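Local atomic coordinates of transcriptional regulator, TetR family (Legionella pneumophila subsp. pneumophila str. Philadelphia 1, PDB entry 3ON4), a protein that probably binds DNA through an N-terminal helix-turn-helix domain and regulates transcription, as other dimeric repressors and activators of the TetR family do. Residues 71-76 with 135-140; 90-95 with 180-185; 141-144 with 148-151; 104-109 with 169-174; 18-23 with 62-67. One frame throughout, in Å; residues are numbered along the deposited sequence. Where two conformers were deposited one is given.

From the N terminus, contact 5 closes first: helix 11-26 is tied to the middle of helix 54-77, enclosing the predicted helix-turn-helix. Contact 1 then opens farther along helix 54-77 and closes on helix 121-144. Contacts 2 and 4 both cross it, opening before it has closed; contact 2 runs from helix 84-98 to helix 177-189, and Leu73 and Phe91 pack where it meets contact 1. Within contact 2 lies contact 4, joining the approach to helix 108-115 with the last part of helix 149-173, and within contact 4 lies contact 3, the short turn into helix 149-173. Leu108 of contact 4 touches His65 and Ile23, linking the probable DNA-binding part to the C-terminal helices.

Contact 1: residues 71-76 with 135-140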
# COMPACT_ATOMS: atom_id res chain seq x y z
N ALA A 71 -11.55 -18.53 -6.66
CA ALA A 71 -11.63 -19.53 -7.75
C ALA A 71 -10.25 -19.74 -8.39
O ALA A 71 -9.85 -20.86 -8.64
CB ALA A 71 -12.65 -19.09 -8.81
N VAL A 72 -9.56 -18.64 -8.65
CA VAL A 72 -8.22 -18.69 -9.24
C VAL A 72 -7.27 -19.51 -8.35
O VAL A 72 -6.54 -20.38 -8.84
CB VAL A 72 -7.67 -17.26 -9.46
CG1 VAL A 72 -6.13 -17.26 -9.77
CG2 VAL A 72 -8.44 -16.57 -10.58
N LEU A 73 -7.32 -19.23 -7.05
CA LEU A 73 -6.44 -19.89 -6.08
C LEU A 73 -6.77 -21.38 -5.95
O LEU A 73 -5.88 -22.24 -5.92
CB LEU A 73 -6.57 -19.21 -4.72
CG LEU A 73 -6.02 -17.78 -4.60
CD1 LEU A 73 -6.09 -17.35 -3.14
CD2 LEU A 73 -4.62 -17.65 -5.13
N SER A 74 -8.07 -21.67 -5.88
CA SER A 74 -8.57 -23.03 -5.82
C SER A 74 -8.02 -23.86 -6.98
O SER A 74 -7.61 -25.03 -6.79
CB SER A 74 -10.10 -23.02 -5.84
OG SER A 74 -10.61 -24.33 -5.79
N ASP A 75 -8.00 -23.27 -8.17
CA ASP A 75 -7.51 -23.97 -9.36
C ASP A 75 -6.02 -24.25 -9.31
O ASP A 75 -5.57 -25.25 -9.87
CB ASP A 75 -7.85 -23.19 -10.64
CG ASP A 75 -9.30 -23.36 -11.06
OD1 ASP A 75 -9.87 -24.45 -10.82
OD2 ASP A 75 -9.88 -22.41 -11.63
N ILE A 76 -5.26 -23.36 -8.65
CA ILE A 76 -3.83 -23.57 -8.45
C ILE A 76 -3.58 -24.65 -7.41
O ILE A 76 -2.80 -25.57 -7.67
CB ILE A 76 -3.11 -22.26 -8.02
CG1 ILE A 76 -3.14 -21.24 -9.17
CG2 ILE A 76 -1.68 -22.55 -7.58
CD1 ILE A 76 -2.81 -19.81 -8.75
N ILE A 135 -4.20 -15.10 3.00
CA ILE A 135 -3.27 -15.57 4.02
C ILE A 135 -3.53 -17.04 4.38
O ILE A 135 -2.59 -17.85 4.42
CB ILE A 135 -3.34 -14.64 5.25
CG1 ILE A 135 -2.77 -13.26 4.86
CG2 ILE A 135 -2.65 -15.26 6.47
CD1 ILE A 135 -3.10 -12.18 5.81
N GLU A 136 -4.80 -17.40 4.59
CA GLU A 136 -5.17 -18.79 4.83
C GLU A 136 -4.75 -19.70 3.67
O GLU A 136 -4.20 -20.78 3.90
CB GLU A 136 -6.68 -18.92 5.11
CG GLU A 136 -7.16 -20.35 5.44
CD GLU A 136 -6.40 -21.00 6.59
OE1 GLU A 136 -6.09 -20.29 7.58
OE2 GLU A 136 -6.09 -22.20 6.48
N TRP A 137 -4.98 -19.28 2.43
CA TRP A 137 -4.57 -20.08 1.26
C TRP A 137 -3.05 -20.30 1.23
O TRP A 137 -2.56 -21.43 1.10
CB TRP A 137 -4.99 -19.39 -0.03
CG TRP A 137 -4.73 -20.23 -1.21
CD1 TRP A 137 -5.53 -21.23 -1.71
CD2 TRP A 137 -3.59 -20.16 -2.06
NE1 TRP A 137 -4.94 -21.79 -2.81
CE2 TRP A 137 -3.75 -21.16 -3.05
CE3 TRP A 137 -2.42 -19.39 -2.06
CZ2 TRP A 137 -2.81 -21.37 -4.04
CZ3 TRP A 137 -1.48 -19.59 -3.05
CH2 TRP A 137 -1.68 -20.58 -4.04
N LEU A 138 -2.30 -19.21 1.38
CA LEU A 138 -0.83 -19.27 1.45
C LEU A 138 -0.28 -20.16 2.58
O LEU A 138 0.61 -21.00 2.35
CB LEU A 138 -0.25 -17.83 1.58
CG LEU A 138 -0.27 -16.92 0.36
CD1 LEU A 138 0.19 -15.49 0.70
CD2 LEU A 138 0.63 -17.54 -0.73
N LYS A 139 -0.82 -19.99 3.79
CA LYS A 139 -0.48 -20.81 4.95
C LYS A 139 -0.72 -22.29 4.68
O LYS A 139 0.14 -23.14 4.98
CB LYS A 139 -1.30 -20.40 6.17
CG LYS A 139 -1.12 -21.27 7.43
CD LYS A 139 -2.26 -20.95 8.39
CE LYS A 139 -2.22 -21.77 9.63
NZ LYS A 139 -3.60 -22.09 10.11
N GLY A 140 -1.88 -22.60 4.12
CA GLY A 140 -2.22 -23.99 3.78
C GLY A 140 -1.27 -24.64 2.77
O GLY A 140 -0.86 -25.80 2.95
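Leu73 lies against one face of the Trp137 indole, and this is the tight part of the contact. Its CB sits 3.7 Å from the centroid of the five-membered ring, only 14° off the ring normal, a CH-pi contact, while Leu73 CD1 reaches down to Trp137 CG at 3.7 Å. With CG anti to the backbone N, the indole is carried out from helix 121-144 across the gap to helix 54-77. Ile76 comes to another part of the ring: its CG2 meets Trp137 CZ2 at the edge, near the ring plane, 3.9 Å away.

Two features are looser. Leu73 O lies 3.3 Å from Trp137 NE1, but well off the N-H direction (122°), a weak bond; the nitrogen is held instead by Ser77 OG, which also bonds to Leu73 O. Ser74, at the margin, barely joins in, its side chain starting away from helix 121-144.

The short segments run almost parallel, their axes 6° apart and 11.4 Å distant, with one large aromatic filling the space between. As in TetR-family regulators, the long helix 54-77 runs from the probable DNA-binding region and packs here along helix 121-144 of the helical C-terminal bundle.

Contact 2: residues 90-95 with 180-185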
# COMPACT_ATOMS: atom_id res chain seq x y z
N LYS A 90 2.80 -19.35 -8.99
CA LYS A 90 1.63 -19.14 -9.85
C LYS A 90 0.63 -18.18 -9.22
O LYS A 90 -0.06 -17.43 -9.93
CB LYS A 90 0.95 -20.47 -10.21
CG LYS A 90 1.77 -21.39 -11.07
CD LYS A 90 2.04 -20.87 -12.50
CE LYS A 90 2.90 -21.88 -13.26
NZ LYS A 90 3.34 -21.45 -14.64
N PHE A 91 0.54 -18.19 -7.89
CA PHE A 91 -0.24 -17.20 -7.16
C PHE A 91 0.24 -15.80 -7.51
O PHE A 91 -0.57 -14.93 -7.85
CB PHE A 91 -0.16 -17.45 -5.65
CG PHE A 91 -0.37 -16.23 -4.81
CD1 PHE A 91 -1.64 -15.79 -4.49
CD2 PHE A 91 0.72 -15.52 -4.33
CE1 PHE A 91 -1.82 -14.67 -3.71
CE2 PHE A 91 0.54 -14.41 -3.54
CZ PHE A 91 -0.71 -13.98 -3.24
N PHE A 92 1.55 -15.57 -7.46
CA PHE A 92 2.07 -14.25 -7.83
C PHE A 92 1.78 -13.90 -9.29
O PHE A 92 1.35 -12.77 -9.58
CB PHE A 92 3.56 -14.13 -7.52
CG PHE A 92 4.10 -12.72 -7.68
CD1 PHE A 92 3.41 -11.64 -7.17
CD2 PHE A 92 5.29 -12.50 -8.35
CE1 PHE A 92 3.92 -10.33 -7.32
CE2 PHE A 92 5.79 -11.19 -8.51
CZ PHE A 92 5.10 -10.13 -7.98
N ASP A 93 1.97 -14.86 -10.20
CA ASP A 93 1.60 -14.66 -11.62
C ASP A 93 0.12 -14.27 -11.76
O ASP A 93 -0.23 -13.36 -12.53
CB ASP A 93 1.89 -15.91 -12.47
CG ASP A 93 3.39 -16.19 -12.66
OD1 ASP A 93 4.27 -15.32 -12.41
OD2 ASP A 93 3.70 -17.32 -13.10
N ALA A 94 -0.76 -14.94 -11.02
CA ALA A 94 -2.20 -14.62 -11.05
C ALA A 94 -2.47 -13.18 -10.56
O ALA A 94 -3.30 -12.48 -11.14
CB ALA A 94 -3.01 -15.62 -10.23
N ILE A 95 -1.76 -12.74 -9.53
CA ILE A 95 -1.88 -11.37 -9.01
C ILE A 95 -1.36 -10.38 -10.07
O ILE A 95 -2.00 -9.36 -10.33
CB ILE A 95 -1.12 -11.17 -7.70
CG1 ILE A 95 -1.74 -12.03 -6.57
CG2 ILE A 95 -1.12 -9.67 -7.30
CD1 ILE A 95 -3.23 -11.74 -6.28
N GLU A 180 10.29 -8.22 -9.44
CA GLU A 180 11.32 -9.27 -9.51
C GLU A 180 11.78 -9.63 -8.10
O GLU A 180 12.02 -10.78 -7.81
CB GLU A 180 12.49 -8.84 -10.38
CG GLU A 180 12.15 -8.73 -11.86
CD GLU A 180 13.30 -8.17 -12.69
OE1 GLU A 180 14.34 -7.82 -12.11
OE2 GLU A 180 13.15 -8.07 -13.93
N GLY A 181 11.87 -8.63 -7.24
CA GLY A 181 12.22 -8.80 -5.83
C GLY A 181 11.28 -9.70 -5.06
O GLY A 181 11.72 -10.45 -4.18
N VAL A 182 10.00 -9.61 -5.37
CA VAL A 182 9.00 -10.48 -4.76
C VAL A 182 9.27 -11.92 -5.20
O VAL A 182 9.29 -12.84 -4.37
CB VAL A 182 7.58 -10.11 -5.20
CG1 VAL A 182 6.57 -11.03 -4.48
CG2 VAL A 182 7.31 -8.63 -4.92
N ARG A 183 9.44 -12.11 -6.50
CA ARG A 183 9.77 -13.44 -7.02
C ARG A 183 11.07 -13.98 -6.45
O ARG A 183 11.13 -15.14 -6.09
CB ARG A 183 9.80 -13.42 -8.54
CG ARG A 183 10.07 -14.77 -9.19
CD ARG A 183 9.13 -15.89 -8.77
NE ARG A 183 9.51 -17.11 -9.47
CZ ARG A 183 8.96 -17.58 -10.59
NH1 ARG A 183 7.93 -16.97 -11.18
NH2 ARG A 183 9.44 -18.68 -11.13
N HIS A 184 12.11 -13.15 -6.37
CA HIS A 184 13.38 -13.55 -5.76
C HIS A 184 13.18 -14.02 -4.32
O HIS A 184 13.74 -15.02 -3.92
CB HIS A 184 14.40 -12.40 -5.74
CG HIS A 184 14.96 -12.04 -7.08
ND1 HIS A 184 15.32 -12.98 -8.02
CD2 HIS A 184 15.26 -10.83 -7.63
CE1 HIS A 184 15.80 -12.38 -9.10
NE2 HIS A 184 15.77 -11.07 -8.89
N PHE A 185 12.40 -13.29 -3.53
CA PHE A 185 12.14 -13.69 -2.15
C PHE A 185 11.49 -15.08 -2.10
O PHE A 185 11.88 -15.94 -1.29
CB PHE A 185 11.24 -12.68 -1.43
CG PHE A 185 10.79 -13.13 -0.06
CD1 PHE A 185 11.58 -12.92 1.05
CD2 PHE A 185 9.55 -13.73 0.12
CE1 PHE A 185 11.17 -13.33 2.32
CE2 PHE A 185 9.12 -14.12 1.38
CZ PHE A 185 9.93 -13.92 2.48
O HOH W 1 5.73 -15.70 -10.11
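The Phe92 ring has Val182 CG1 over one face, nearly above its centre: this methyl stands 3.9 Å from the ring centroid and 11° off the normal, a CH-pi contact. Val182 CB leans on the far end of the same ring, 3.7 Å from Phe92 CZ. The guanidinium of Arg183 is met differently, with Asp93 OD1 at its edge and near its plane.

Phe92 has CG anti to the backbone N, and this throws the ring out from helix 84-98 toward helix 177-189. In Val182, CG1, the methyl anti to the backbone N, is the one over the ring. The result is a compact apolar patch of two buried side chains.

At the margin the contact becomes polar and wetter. Asp93 OD1 and Arg183 NH1 are 4.2 Å apart, too far for a salt bridge, and their planes are turned 49° to each other. A water sits between them, donating to Asp93 OD1 at 2.8 Å and accepting from Arg183 NH1 at 2.8 Å. Arg183 NE has its own salt bridge to Asp187 one turn along.

Segments 90-95 and 180-185 run antiparallel, at 164°, in the helical C-terminal domain of this TetR-family protein. Phe91 turns to helices 54-77 and 121-144 and Ile95 to helix 149-173, while Gly181 O accepts from Gln158 NE2 of the second subunit; helices 149-173 and 177-189 probably serve dimerisation, as in relatives.

Contact 3: residues 141-144 with 148-151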
# COMPACT_ATOMS: atom_id res chain seq x y z
N VAL A 141 -0.93 -23.91 1.72
CA VAL A 141 0.02 -24.39 0.70
C VAL A 141 1.37 -24.67 1.37
O VAL A 141 2.00 -25.71 1.15
CB VAL A 141 0.17 -23.36 -0.46
CG1 VAL A 141 1.32 -23.74 -1.36
CG2 VAL A 141 -1.12 -23.26 -1.29
N LEU A 142 1.80 -23.73 2.20
CA LEU A 142 3.09 -23.83 2.88
C LEU A 142 3.15 -24.98 3.89
O LEU A 142 4.20 -25.60 4.06
CB LEU A 142 3.45 -22.50 3.57
CG LEU A 142 3.77 -21.31 2.66
CD1 LEU A 142 3.82 -20.03 3.50
CD2 LEU A 142 5.08 -21.50 1.91
N GLU A 143 2.02 -25.27 4.53
CA GLU A 143 1.93 -26.44 5.41
C GLU A 143 2.08 -27.75 4.65
O GLU A 143 2.70 -28.69 5.16
CB GLU A 143 0.62 -26.43 6.20
CG GLU A 143 0.61 -25.39 7.30
CD GLU A 143 -0.74 -25.27 7.99
OE1 GLU A 143 -1.78 -25.60 7.38
OE2 GLU A 143 -0.75 -24.85 9.17
N THR A 144 1.57 -27.80 3.41
CA THR A 144 1.81 -28.97 2.54
C THR A 144 3.28 -29.10 2.14
O THR A 144 3.73 -30.17 1.76
CB THR A 144 0.96 -28.97 1.25
OG1 THR A 144 1.40 -27.92 0.37
CG2 THR A 144 -0.54 -28.82 1.57
N ASP A 148 5.94 -25.88 9.63
CA ASP A 148 5.05 -25.92 10.78
C ASP A 148 4.05 -24.76 10.75
O ASP A 148 4.22 -23.81 9.99
CB ASP A 148 5.82 -26.05 12.11
CG ASP A 148 6.61 -24.80 12.50
OD1 ASP A 148 6.33 -23.69 12.06
OD2 ASP A 148 7.53 -24.96 13.33
N ASN A 149 2.98 -24.86 11.53
CA ASN A 149 1.94 -23.83 11.55
C ASN A 149 2.47 -22.40 11.70
O ASN A 149 2.11 -21.49 10.94
CB ASN A 149 0.96 -24.13 12.69
CG ASN A 149 -0.17 -23.14 12.75
OD1 ASN A 149 -0.90 -22.96 11.78
ND2 ASN A 149 -0.34 -22.49 13.89
N GLU A 150 3.33 -22.21 12.69
CA GLU A 150 3.84 -20.88 13.01
C GLU A 150 4.65 -20.29 11.85
O GLU A 150 4.46 -19.13 11.49
CB GLU A 150 4.69 -20.93 14.27
CG GLU A 150 5.36 -19.61 14.66
CD GLU A 150 4.60 -18.85 15.73
OE1 GLU A 150 3.59 -18.19 15.38
OE2 GLU A 150 5.01 -18.92 16.92
N SER A 151 5.56 -21.08 11.30
CA SER A 151 6.41 -20.63 10.21
C SER A 151 5.60 -20.38 8.94
O SER A 151 5.93 -19.48 8.18
CB SER A 151 7.50 -21.66 9.90
OG SER A 151 8.25 -21.98 11.07
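Asp148 OD1 is gripped twice by Ser151: by the backbone N at 2.8 Å, with a fairly straight N-H at 163°, and by OG, also at 2.8 Å. The amide arrives nearly end-on to the carboxylate C-O bond, whereas the hydroxyl comes from above the carboxylate plane. Asp148 is the N-cap of helix 149-173, and the bond from Ser151 N is its capping bond. The chi1 of 69° swings its carboxylate back over the first turn, where the negative charge probably also suits the helix dipole.

Across the turn, the side chains that meet are Glu143 and Asn149. They lie alongside each other, pointing the same way, with carboxylate and amide planes 43° apart. Glu143 OE2 and Asn149 OD1 approach to 3.2 Å, but both are acceptors as modelled, so the proximity is not a hydrogen bond. Glu143 OE2 also comes within 3.7 Å of Asn149 CA, near the start of the new helix. Glu143 reaches this far because its chain is extended beyond CG.

This is a surface contact, with 112 Å² buried in all. It closes a tight helix-to-helix turn, the connection of a helical hairpin made by helices 121-144 and 149-173 of the C-terminal domain. On the inner side, Leu142 packs on Ser152 and Leu155 of helix 149-173, and Val141 faces Ala84, Lys87 and Ile88 of helix 84-98.

Contact 4: residues 104-109 with 169-174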
# COMPACT_ATOMS: atom_id res chain seq x y z
N ASN A 104 -1.61 -1.24 -15.44
CA ASN A 104 -0.82 -0.73 -14.31
C ASN A 104 -1.65 -0.58 -13.03
O ASN A 104 -1.39 0.32 -12.23
CB ASN A 104 -0.18 0.61 -14.68
CG ASN A 104 0.96 0.99 -13.76
OD1 ASN A 104 1.83 0.16 -13.45
ND2 ASN A 104 0.97 2.23 -13.33
N LYS A 105 -2.62 -1.48 -12.84
CA LYS A 105 -3.46 -1.48 -11.67
C LYS A 105 -2.77 -1.93 -10.39
O LYS A 105 -1.80 -2.70 -10.40
CB LYS A 105 -4.69 -2.36 -11.89
CG LYS A 105 -5.76 -1.70 -12.76
CD LYS A 105 -6.73 -2.73 -13.29
CE LYS A 105 -7.52 -2.23 -14.48
NZ LYS A 105 -8.25 -3.35 -15.12
N MSE A 106 -3.28 -1.42 -9.27
CA MSE A 106 -2.90 -1.91 -7.96
C MSE A 106 -3.86 -3.03 -7.56
O MSE A 106 -4.97 -3.13 -8.10
CB MSE A 106 -2.98 -0.74 -6.96
CG MSE A 106 -2.64 -1.05 -5.51
SE MSE A 106 -0.87 -1.84 -5.30
CE MSE A 106 -0.96 -2.25 -3.42
N CYS A 107 -3.43 -3.85 -6.61
CA CYS A 107 -4.30 -4.83 -5.97
C CYS A 107 -5.54 -4.15 -5.43
O CYS A 107 -5.42 -3.12 -4.76
CB CYS A 107 -3.56 -5.47 -4.80
SG CYS A 107 -4.55 -6.66 -3.81
N LEU A 108 -6.73 -4.69 -5.69
CA LEU A 108 -7.96 -4.10 -5.12
C LEU A 108 -7.94 -4.11 -3.59
O LEU A 108 -8.34 -3.13 -2.93
CB LEU A 108 -9.19 -4.87 -5.58
CG LEU A 108 -10.55 -4.27 -5.26
CD1 LEU A 108 -10.84 -3.01 -6.12
CD2 LEU A 108 -11.63 -5.31 -5.48
N GLY A 109 -7.45 -5.20 -3.02
CA GLY A 109 -7.31 -5.30 -1.59
C GLY A 109 -6.37 -4.25 -1.02
O GLY A 109 -6.66 -3.60 0.00
N LEU A 169 4.97 0.06 -5.25
CA LEU A 169 6.10 0.82 -5.72
C LEU A 169 6.39 0.58 -7.21
O LEU A 169 6.81 1.52 -7.89
CB LEU A 169 7.35 0.53 -4.86
CG LEU A 169 7.14 0.85 -3.39
CD1 LEU A 169 8.38 0.54 -2.59
CD2 LEU A 169 6.74 2.32 -3.22
N ALA A 170 6.20 -0.65 -7.71
CA ALA A 170 6.46 -0.93 -9.13
C ALA A 170 5.64 -0.03 -10.03
O ALA A 170 6.14 0.45 -11.04
CB ALA A 170 6.20 -2.41 -9.49
N ARG A 171 4.39 0.22 -9.66
CA ARG A 171 3.48 0.89 -10.58
C ARG A 171 3.70 2.39 -10.63
O ARG A 171 3.17 3.05 -11.49
CB ARG A 171 2.02 0.52 -10.28
CG ARG A 171 1.51 0.95 -8.97
CD ARG A 171 0.12 0.32 -8.72
NE ARG A 171 -0.94 0.93 -9.53
CZ ARG A 171 -1.63 2.03 -9.23
NH1 ARG A 171 -1.40 2.73 -8.11
NH2 ARG A 171 -2.56 2.45 -10.06
N LEU A 172 4.51 2.94 -9.73
CA LEU A 172 4.87 4.34 -9.83
C LEU A 172 5.81 4.66 -10.99
O LEU A 172 5.68 5.72 -11.64
CB LEU A 172 5.58 4.80 -8.57
CG LEU A 172 4.90 4.52 -7.23
CD1 LEU A 172 5.66 5.29 -6.17
CD2 LEU A 172 3.42 4.90 -7.25
N TYR A 173 6.75 3.74 -11.22
CA TYR A 173 7.94 3.94 -12.04
C TYR A 173 7.96 3.08 -13.30
O TYR A 173 8.81 3.28 -14.17
CB TYR A 173 9.17 3.50 -11.23
CG TYR A 173 9.54 4.29 -9.98
CD1 TYR A 173 10.07 5.57 -10.08
CD2 TYR A 173 9.44 3.73 -8.72
CE1 TYR A 173 10.44 6.28 -8.94
CE2 TYR A 173 9.80 4.43 -7.58
CZ TYR A 173 10.31 5.70 -7.70
OH TYR A 173 10.68 6.42 -6.58
N GLY A 174 7.09 2.09 -13.39
CA GLY A 174 7.27 1.01 -14.36
C GLY A 174 8.53 0.23 -14.06
O GLY A 174 9.15 -0.35 -14.96
O HOH W 2 -3.41 2.32 -12.84
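Arg171 places CG between its backbone N and carbonyl carbon (chi1 64°) and then bends at chi3, which carries the guanidinium from the last part of helix 149-173 over to the backbone of Asn104. Asn104 sends its amide the other way, with CG anti to the backbone N, and the two side chains therefore exchange bonds with each other's main chain. Arg171 NE donates to Asn104 O at 2.8 Å with an N-H angle of 157°; the acceptor lies in the guanidinium plane, although the donor is tilted from the carbonyl plane. In return, Asn104 ND2 donates to Arg171 O at 3.0 Å. That bond is almost perfectly straight, 177°, and falls in the carbonyl plane on a lone pair.

Asn104 O also accepts a weak bond from Arg171 NH2 at 3.3 Å, and a water accepts from the same NH2 at 2.9 Å while making a weak bond back to Asn104 O. The polar exchange thus joins the loop before helix 108-115 to the last part of helix 149-173, within the helical C-terminal domain of this TetR-family protein; three residues on from Asn104, Cys107 is the N-cap of helix 108-115.

One face of the guanidinium is covered by selenomethionine Met106, whose CB stands 3.5 Å above its plane, offset toward the rim. Met106 CB lies 3.7 Å from Arg171 CD as well, the two side chains crossing at about a right angle. Arg171 NH2 has a further bond to Lys25 O of helix 11-26, and Arg171 also packs against Gln117 of the second subunit.

Contact 5: residues 18-23 with 62-67; sequences VAEALI and ISWHTD
Glu20 OE2 and His65 ND1 form the direct link between these helices, a 2.7 Å hydrogen bond donated by the histidine along a nearly straight N-H, 167°. The carboxylate oxygen lies in the plane of the imidazole, at its edge, but the nitrogen approaches from above the carboxylate plane, 38° out of it; the two planes are almost perpendicular, at 88°. Glu20 OE1 goes to the other neighbour and comes within 3.6 Å of Trp64 CZ3.

Glu20 gets this far by being extended, with CG anti to the backbone N. In the next shell, Lys68 makes a salt bridge to Glu20 OE1 and a cation-pi contact with Trp64, so both carboxylate oxygens have a partner on helix 54-77. This arrangement would be expected to favour an ionised glutamate. On the inner side apolar residues pack: Val61 on Glu20 and Ile23, and Leu108 of helix 108-115 on both His65 and Ile23.

The contact joins the first helix of the probable DNA-binding domain to the long helix 54-77 leading out of it, a connection characteristic of the TetR-family fold.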
# COMPACT_ATOMS: atom_id res chain seq x y z
N VAL A 18 -16.25 -2.00 -14.26
CA VAL A 18 -15.60 -0.69 -14.40
C VAL A 18 -15.26 -0.12 -13.02
O VAL A 18 -14.20 0.46 -12.85
CB VAL A 18 -16.44 0.35 -15.18
CG1 VAL A 18 -15.52 1.54 -15.63
CG2 VAL A 18 -17.07 -0.28 -16.36
N ALA A 19 -16.13 -0.33 -12.02
CA ALA A 19 -15.86 0.17 -10.67
C ALA A 19 -14.58 -0.47 -10.13
O ALA A 19 -13.70 0.21 -9.55
CB ALA A 19 -17.06 -0.10 -9.72
N GLU A 20 -14.48 -1.78 -10.33
CA GLU A 20 -13.30 -2.52 -9.95
C GLU A 20 -12.03 -1.91 -10.57
O GLU A 20 -11.03 -1.71 -9.89
CB GLU A 20 -13.45 -3.98 -10.38
CG GLU A 20 -12.31 -4.90 -9.94
CD GLU A 20 -12.42 -6.31 -10.54
OE1 GLU A 20 -12.48 -6.46 -11.78
OE2 GLU A 20 -12.41 -7.27 -9.75
N ALA A 21 -12.10 -1.63 -11.86
CA ALA A 21 -11.01 -1.03 -12.60
C ALA A 21 -10.65 0.34 -12.07
O ALA A 21 -9.47 0.62 -11.82
CB ALA A 21 -11.34 -0.95 -14.09
N LEU A 22 -11.66 1.19 -11.86
CA LEU A 22 -11.43 2.54 -11.34
C LEU A 22 -10.80 2.52 -9.95
O LEU A 22 -9.88 3.30 -9.67
CB LEU A 22 -12.73 3.35 -11.35
CG LEU A 22 -13.22 3.69 -12.76
CD1 LEU A 22 -14.60 4.33 -12.71
CD2 LEU A 22 -12.21 4.58 -13.50
N ILE A 23 -11.27 1.62 -9.09
CA ILE A 23 -10.75 1.52 -7.72
C ILE A 23 -9.29 1.05 -7.77
O ILE A 23 -8.42 1.66 -7.11
CB ILE A 23 -11.61 0.60 -6.82
CG1 ILE A 23 -12.99 1.25 -6.59
CG2 ILE A 23 -10.87 0.33 -5.49
CD1 ILE A 23 -14.05 0.26 -5.99
N ILE A 62 -15.81 -5.60 -3.77
CA ILE A 62 -14.80 -6.39 -3.05
C ILE A 62 -15.27 -7.83 -2.94
O ILE A 62 -14.49 -8.75 -3.12
CB ILE A 62 -14.46 -5.86 -1.66
CG1 ILE A 62 -13.98 -4.43 -1.70
CG2 ILE A 62 -13.34 -6.74 -1.03
CD1 ILE A 62 -14.09 -3.69 -0.34
N SER A 63 -16.56 -8.03 -2.66
CA SER A 63 -17.11 -9.37 -2.54
C SER A 63 -16.94 -10.19 -3.84
O SER A 63 -16.49 -11.35 -3.81
CB SER A 63 -18.58 -9.31 -2.09
OG SER A 63 -19.12 -10.61 -1.93
N TRP A 64 -17.28 -9.57 -4.98
CA TRP A 64 -17.10 -10.17 -6.29
C TRP A 64 -15.62 -10.51 -6.58
O TRP A 64 -15.28 -11.63 -7.01
CB TRP A 64 -17.58 -9.17 -7.33
CG TRP A 64 -17.49 -9.60 -8.73
CD1 TRP A 64 -17.93 -10.78 -9.26
CD2 TRP A 64 -16.99 -8.82 -9.82
NE1 TRP A 64 -17.70 -10.80 -10.62
CE2 TRP A 64 -17.13 -9.60 -10.99
CE3 TRP A 64 -16.41 -7.54 -9.92
CZ2 TRP A 64 -16.72 -9.14 -12.25
CZ3 TRP A 64 -16.00 -7.09 -11.16
CH2 TRP A 64 -16.16 -7.88 -12.31
N HIS A 65 -14.75 -9.54 -6.31
CA HIS A 65 -13.33 -9.71 -6.56
C HIS A 65 -12.76 -10.85 -5.73
O HIS A 65 -11.96 -11.64 -6.22
CB HIS A 65 -12.57 -8.43 -6.23
CG HIS A 65 -11.11 -8.44 -6.60
ND1 HIS A 65 -10.66 -8.14 -7.86
CD2 HIS A 65 -10.00 -8.64 -5.84
CE1 HIS A 65 -9.34 -8.19 -7.88
NE2 HIS A 65 -8.91 -8.48 -6.67
N THR A 66 -13.15 -10.92 -4.45
CA THR A 66 -12.71 -12.00 -3.57
C THR A 66 -13.16 -13.38 -4.07
O THR A 66 -12.39 -14.34 -4.05
CB THR A 66 -13.20 -11.80 -2.12
OG1 THR A 66 -12.75 -10.51 -1.64
CG2 THR A 66 -12.65 -12.92 -1.20
N ASP A 67 -14.40 -13.46 -4.55
CA ASP A 67 -14.91 -14.69 -5.13
C ASP A 67 -14.10 -15.12 -6.36
O ASP A 67 -13.84 -16.31 -6.54
CB ASP A 67 -16.37 -14.53 -5.53
CG ASP A 67 -17.32 -14.58 -4.34
OD1 ASP A 67 -16.91 -14.97 -3.22
OD2 ASP A 67 -18.51 -14.25 -4.54